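Local coordinates for amidohydrolase 3 domain-containing protein (Bacillus thuringiensis serovar konkukian, PDB 3GGM) that is of unknown function but belongs to a family of probable hydrolases acting on carbon-nitrogen bonds other than peptide bonds, at residues A25-D30 and D39-S44. Sequence-based numbering, arbitrary orientation.
Sequences AIAITD and DELLNS
Leu41 meets the strand through a single methyl, CD2, which settles between the side chains of Ala25 and Ala27 and over the backbone that joins them. CD2 lies 4.1 Å from CB of Ala25 and 4.0 Å from CB of Ala27, near enough to midway. Beneath it runs the peptide chain of Ile26: CD2 is 3.7 Å from Ala25 O and equally 3.7 Å from Ala27 N, so the methyl rests on the main chain itself. Ala25 and Ala27, with Ile26 between them, present small CB groups on the same face of the strand and let the leucine tip come this low. With chi1 at -103°, off the staggered values, and chi2 at 54°, the leucine side chain turns CD2 to the strand. Ile26 points the opposite way, packing on Leu8, Ile33 and Val36.

No hydrogen bond crosses the contact, and the tight part is confined to this one leucine. The backbone hydrogen bonds of 39-44 run within its turns, Leu42 N to Asp39 O and Asn43 N to Glu40 O, while Leu41 O takes both Ser44 N, at 3.0 Å, and Ser44 OG, at 2.7 Å, the hydroxyl approaching in the carbonyl plane at a C=O...O angle of 156°. Asp39, Glu40 and Asn43 are exposed and form the solvent side, with Glu40 OE2 turned back to Gly38 N. Leu42 packs on Ile7 and Tyr9 of the neighbouring strand 6-9, widening the apolar cover beyond Leu41. Consecutive helical turns are thus laid by their leucines on a sheet face, just after the hairpin of strands 22-29 and 32-37; this chain is the N-terminal piece of a longer protein and probably supplies part of the small beta domain beside the catalytic barrel in amidohydrolase-superfamily enzymes.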
loop_
_atom_site.group_PDB
_atom_site.type_symbol
_atom_site.label_atom_id
_atom_site.label_comp_id
_atom_site.label_asym_id
_atom_site.label_seq_id
_atom_site.Cartn_x
_atom_site.Cartn_y
_atom_site.Cartn_z
ATOM N N ALA A 25 -2.788 -10.618 17.082
ATOM C CA ALA A 25 -2.565 -11.904 16.445
ATOM C C ALA A 25 -3.683 -12.278 15.486
ATOM O O ALA A 25 -4.837 -11.950 15.708
ATOM C CB ALA A 25 -2.431 -12.974 17.498
ATOM N N ILE A 26 -3.322 -12.988 14.426
ATOM C CA ILE A 26 -4.305 -13.408 13.446
ATOM C C ILE A 26 -4.005 -14.846 13.037
ATOM O O ILE A 26 -2.840 -15.256 13.001
ATOM C CB ILE A 26 -4.249 -12.480 12.208
ATOM C CG1 ILE A 26 -5.352 -12.835 11.218
ATOM C CG2 ILE A 26 -2.900 -12.606 11.529
ATOM C CD1 ILE A 26 -5.388 -11.901 10.021
ATOM N N ALA A 27 -5.057 -15.612 12.753
ATOM C CA ALA A 27 -4.906 -17.005 12.331
ATOM C C ALA A 27 -5.440 -17.140 10.910
ATOM O O ALA A 27 -6.505 -16.600 10.581
ATOM C CB ALA A 27 -5.671 -17.951 13.275
ATOM N N ILE A 28 -4.698 -17.870 10.085
ATOM C CA ILE A 28 -5.053 -18.078 8.685
ATOM C C ILE A 28 -5.136 -19.563 8.373
ATOM O O ILE A 28 -4.224 -20.327 8.703
ATOM C CB ILE A 28 -3.994 -17.442 7.748
ATOM C CG1 ILE A 28 -3.893 -15.941 8.027
ATOM C CG2 ILE A 28 -4.348 -17.706 6.272
ATOM C CD1 ILE A 28 -2.779 -15.253 7.259
ATOM N N THR A 29 -6.238 -19.967 7.744
ATOM C CA THR A 29 -6.444 -21.360 7.363
ATOM C C THR A 29 -6.733 -21.362 5.869
ATOM O O THR A 29 -7.715 -20.777 5.415
ATOM C CB THR A 29 -7.613 -21.969 8.144
ATOM O OG1 THR A 29 -7.381 -21.776 9.546
ATOM C CG2 THR A 29 -7.734 -23.466 7.856
ATOM N N ASP A 30 -5.861 -22.031 5.121
ATOM C CA ASP A 30 -5.929 -22.083 3.664
ATOM C C ASP A 30 -6.409 -20.658 3.407
ATOM O O ASP A 30 -7.601 -20.365 3.517
ATOM C CB ASP A 30 -7.364 -22.299 3.156
ATOM C CG ASP A 30 -7.898 -23.695 3.472
ATOM O OD1 ASP A 30 -7.097 -24.658 3.475
ATOM O OD2 ASP A 30 -9.119 -23.837 3.705
ATOM N N ASP A 39 -2.399 -13.672 21.945
ATOM C CA ASP A 39 -1.631 -14.906 21.898
ATOM C C ASP A 39 -2.424 -16.162 22.289
ATOM O O ASP A 39 -1.898 -17.259 22.180
ATOM C CB ASP A 39 -0.347 -14.791 22.737
ATOM C CG ASP A 39 -0.593 -14.221 24.117
ATOM O OD1 ASP A 39 -1.515 -14.706 24.805
ATOM O OD2 ASP A 39 0.145 -13.290 24.515
ATOM N N GLU A 40 -3.680 -16.022 22.728
ATOM C CA GLU A 40 -4.456 -17.225 23.066
ATOM C C GLU A 40 -4.683 -18.041 21.789
ATOM O O GLU A 40 -4.917 -19.242 21.846
ATOM C CB GLU A 40 -5.809 -16.886 23.727
ATOM C CG GLU A 40 -6.831 -16.160 22.850
ATOM C CD GLU A 40 -6.485 -14.696 22.622
ATOM O OE1 GLU A 40 -5.486 -14.215 23.198
ATOM O OE2 GLU A 40 -7.220 -14.024 21.867
ATOM N N LEU A 41 -4.595 -17.383 20.636
ATOM C CA LEU A 41 -4.760 -18.060 19.356
ATOM C C LEU A 41 -3.740 -19.193 19.203
ATOM O O LEU A 41 -3.990 -20.184 18.507
ATOM C CB LEU A 41 -4.592 -17.069 18.202
ATOM C CG LEU A 41 -5.845 -16.552 17.486
ATOM C CD1 LEU A 41 -6.828 -15.947 18.474
ATOM C CD2 LEU A 41 -5.417 -15.521 16.426
ATOM N N LEU A 42 -2.591 -19.052 19.854
ATOM C CA LEU A 42 -1.566 -20.083 19.754
ATOM C C LEU A 42 -2.022 -21.419 20.358
ATOM O O LEU A 42 -1.437 -22.461 20.075
ATOM C CB LEU A 42 -0.274 -19.604 20.427
ATOM C CG LEU A 42 0.436 -18.464 19.696
ATOM C CD1 LEU A 42 1.544 -17.852 20.579
ATOM C CD2 LEU A 42 1.015 -19.013 18.389
ATOM N N ASN A 43 -3.069 -21.392 21.178
ATOM C CA ASN A 43 -3.574 -22.622 21.783
ATOM C C ASN A 43 -4.268 -23.502 20.750
ATOM O O ASN A 43 -4.432 -24.707 20.960
ATOM C CB ASN A 43 -4.553 -22.314 22.918
ATOM C CG ASN A 43 -3.906 -21.562 24.059
ATOM O OD1 ASN A 43 -2.774 -21.854 24.437
ATOM N ND2 ASN A 43 -4.624 -20.592 24.620
ATOM N N SER A 44 -4.665 -22.902 19.633
ATOM C CA SER A 44 -5.354 -23.632 18.567
ATOM C C SER A 44 -4.372 -24.253 17.584
ATOM O O SER A 44 -4.749 -25.076 16.750
ATOM C CB SER A 44 -6.277 -22.688 17.803
ATOM O OG SER A 44 -5.515 -21.805 16.995
#